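Putative cytoplasmic protein (Salmonella typhimurium, PDB 4JUR) is probably a type VI secretion amidase effector of the Tae4 family, a papain-like cysteine peptidase relative that would cleave amide bonds in bacterial peptidoglycan. Local coordinates at residues 129-134 and 167-172. Sequence-based numbering, arbitrary orientation.
Sequences VVKGHG and PEVGTL
Lys131 faces both Glu168 and Val169 across a classic beta bulge between strands 126-133 and 166-174, the two inner strands of the four-stranded antiparallel sheet. The extra residue shifts the register by one, so that after Lys131 opposite Val169 comes Gly132 opposite Pro167. The carbonyl O of Lys131 accepts two bonds, from Glu168 N at 2.8 Å in the carbonyl plane and from Val169 N at 3.2 Å, tilted from that plane. Toward Val129 the ladder is regular: Lys131 N bonds to Val169 O, and Val129 and Thr171 form a hydrogen-bonded pair, each N bonded to the other's O. Lys131 and Val169 lie side by side on one face of the sheet; the lysine chain, bent at its last two torsions, brings NZ to 3.5 Å from Val169 CG1. This face continues with Val129, which packs on Ile99 and Leu102 of helix 95-106. The other face carries Val130, whose CG1, set anti to its own N (chi1 -164°), meets Pro167 CB at 3.4 Å. On the His133 side of the bulge, Gly132 pairs with Pro167 without hydrogen bonds, their CA atoms 4.3 Å apart. His133 and Glu168 cross almost at right angles there, ring and carboxylate planes 73° apart. The imidazole has CG wedged between backbone N and carbonyl carbon (chi1 65°), while the glutamate stretches out beyond CG to reach the ring's edge, with OE2 3.3 Å from His133 CD2.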
ATOM      1  N   VAL A 129      21.048 -27.020   3.150  1.00 40.08           N
ATOM      2  CA  VAL A 129      20.102 -26.045   2.588  1.00 36.98           C
ATOM      3  C   VAL A 129      18.764 -26.713   2.311  1.00 39.56           C
ATOM      4  O   VAL A 129      18.695 -27.748   1.631  1.00 39.35           O
ATOM      5  CB  VAL A 129      20.578 -25.413   1.255  1.00 38.02           C
ATOM      6  CG1 VAL A 129      19.476 -24.545   0.671  1.00 36.97           C
ATOM      7  CG2 VAL A 129      21.838 -24.569   1.455  1.00 38.04           C
ATOM      8  N   VAL A 130      17.696 -26.130   2.847  1.00 38.10           N
ATOM      9  CA  VAL A 130      16.361 -26.617   2.560  1.00 36.15           C
ATOM     10  C   VAL A 130      15.570 -25.548   1.812  1.00 38.74           C
ATOM     11  O   VAL A 130      15.314 -24.468   2.342  1.00 40.73           O
ATOM     12  CB  VAL A 130      15.643 -26.987   3.854  1.00 38.65           C
ATOM     13  CG1 VAL A 130      14.443 -27.842   3.547  1.00 38.61           C
ATOM     14  CG2 VAL A 130      16.599 -27.749   4.759  1.00 39.48           C
ATOM     15  N   LYS A 131      15.191 -25.838   0.575  1.00 37.95           N
ATOM     16  CA  LYS A 131      14.397 -24.909  -0.232  1.00 39.76           C
ATOM     17  C   LYS A 131      12.971 -25.401  -0.264  1.00 39.06           C
ATOM     18  O   LYS A 131      12.741 -26.596  -0.150  1.00 37.25           O
ATOM     19  CB  LYS A 131      14.902 -24.874  -1.675  1.00 43.65           C
ATOM     20  CG  LYS A 131      16.161 -24.082  -1.911  1.00 49.44           C
ATOM     21  CD  LYS A 131      16.392 -23.890  -3.407  1.00 53.17           C
ATOM     22  CE  LYS A 131      17.564 -24.728  -3.939  1.00 60.46           C
ATOM     23  NZ  LYS A 131      17.252 -26.198  -3.990  1.00 58.65           N
ATOM     24  N   GLY A 132      12.020 -24.492  -0.468  1.00 40.25           N
ATOM     25  CA  GLY A 132      10.610 -24.846  -0.489  1.00 40.87           C
ATOM     26  C   GLY A 132       9.690 -23.634  -0.459  1.00 41.84           C
ATOM     27  O   GLY A 132      10.156 -22.502  -0.480  1.00 38.42           O
ATOM     28  N   HIS A 133       8.380 -23.865  -0.381  1.00 44.89           N
ATOM     29  CA  HIS A 133       7.418 -22.754  -0.509  1.00 47.59           C
ATOM     30  C   HIS A 133       6.630 -22.544   0.779  1.00 43.98           C
ATOM     31  O   HIS A 133       6.524 -23.461   1.580  1.00 44.52           O
ATOM     32  CB  HIS A 133       6.445 -23.016  -1.664  1.00 45.06           C
ATOM     33  CG  HIS A 133       5.556 -24.204  -1.432  1.00 52.17           C
ATOM     34  ND1 HIS A 133       4.332 -24.110  -0.799  1.00 51.93           N
ATOM     35  CD2 HIS A 133       5.731 -25.520  -1.718  1.00 51.91           C
ATOM     36  CE1 HIS A 133       3.783 -25.312  -0.722  1.00 54.35           C
ATOM     37  NE2 HIS A 133       4.608 -26.184  -1.276  1.00 56.47           N
ATOM     38  N   GLY A 134       6.065 -21.352   0.963  1.00 39.78           N
ATOM     39  CA  GLY A 134       5.247 -21.054   2.132  1.00 39.64           C
ATOM     40  C   GLY A 134       5.746 -19.847   2.924  1.00 42.17           C
ATOM     41  O   GLY A 134       4.989 -19.207   3.641  1.00 41.45           O
ATOM     42  N   PRO A 167       9.040 -27.927   2.746  1.00 41.94           N
ATOM     43  CA  PRO A 167      10.382 -28.146   2.191  1.00 41.79           C
ATOM     44  C   PRO A 167      10.329 -29.090   0.999  1.00 39.01           C
ATOM     45  O   PRO A 167       9.763 -30.162   1.118  1.00 43.15           O
ATOM     46  CB  PRO A 167      11.135 -28.798   3.356  1.00 39.93           C
ATOM     47  CG  PRO A 167      10.094 -29.469   4.151  1.00 41.00           C
ATOM     48  CD  PRO A 167       8.823 -28.691   3.990  1.00 41.76           C
ATOM     49  N   GLU A 168      10.897 -28.690  -0.130  1.00 39.17           N
ATOM     50  CA  GLU A 168      10.842 -29.487  -1.352  1.00 42.32           C
ATOM     51  C   GLU A 168      12.163 -30.183  -1.663  1.00 37.82           C
ATOM     52  O   GLU A 168      12.177 -31.314  -2.077  1.00 39.65           O
ATOM     53  CB  GLU A 168      10.432 -28.622  -2.541  1.00 42.25           C
ATOM     54  CG  GLU A 168       9.062 -27.974  -2.413  1.00 47.54           C
ATOM     55  CD  GLU A 168       8.787 -26.949  -3.534  1.00 56.07           C
ATOM     56  OE1 GLU A 168       8.665 -27.344  -4.724  1.00 58.77           O
ATOM     57  OE2 GLU A 168       8.697 -25.742  -3.225  1.00 56.14           O
ATOM     58  N   VAL A 169      13.277 -29.498  -1.488  1.00 39.96           N
ATOM     59  CA  VAL A 169      14.563 -30.144  -1.700  1.00 39.44           C
ATOM     60  C   VAL A 169      15.519 -29.815  -0.563  1.00 41.01           C
ATOM     61  O   VAL A 169      15.500 -28.716  -0.027  1.00 41.35           O
ATOM     62  CB  VAL A 169      15.158 -29.829  -3.098  1.00 42.85           C
ATOM     63  CG1 VAL A 169      14.632 -28.511  -3.637  1.00 39.92           C
ATOM     64  CG2 VAL A 169      16.671 -29.862  -3.082  1.00 39.47           C
ATOM     65  N   GLY A 170      16.300 -30.797  -0.138  1.00 37.80           N
ATOM     66  CA  GLY A 170      17.341 -30.532   0.818  1.00 37.88           C
ATOM     67  C   GLY A 170      18.663 -30.842   0.157  1.00 43.47           C
ATOM     68  O   GLY A 170      18.797 -31.856  -0.524  1.00 43.94           O
ATOM     69  N   THR A 171      19.645 -29.971   0.328  1.00 39.94           N
ATOM     70  CA  THR A 171      20.953 -30.278  -0.214  1.00 43.74           C
ATOM     71  C   THR A 171      22.066 -30.056   0.808  1.00 44.45           C
ATOM     72  O   THR A 171      22.001 -29.145   1.632  1.00 44.69           O
ATOM     73  CB  THR A 171      21.216 -29.595  -1.597  1.00 41.44           C
ATOM     74  OG1 THR A 171      22.442 -28.862  -1.558  1.00 43.56           O
ATOM     75  CG2 THR A 171      20.072 -28.682  -1.999  1.00 43.87           C
ATOM     76  N   LEU A 172      23.071 -30.925   0.763  1.00 46.64           N
ATOM     77  CA  LEU A 172      24.117 -30.965   1.781  1.00 44.44           C
ATOM     78  C   LEU A 172      25.524 -30.952   1.184  1.00 47.96           C
ATOM     79  O   LEU A 172      25.859 -31.776   0.305  1.00 49.47           O
ATOM     80  CB  LEU A 172      23.976 -32.216   2.635  1.00 41.44           C
ATOM     81  CG  LEU A 172      25.036 -32.300   3.723  1.00 43.76           C
ATOM     82  CD1 LEU A 172      24.509 -31.622   4.972  1.00 45.16           C
ATOM     83  CD2 LEU A 172      25.422 -33.734   4.006  1.00 48.99           C
TER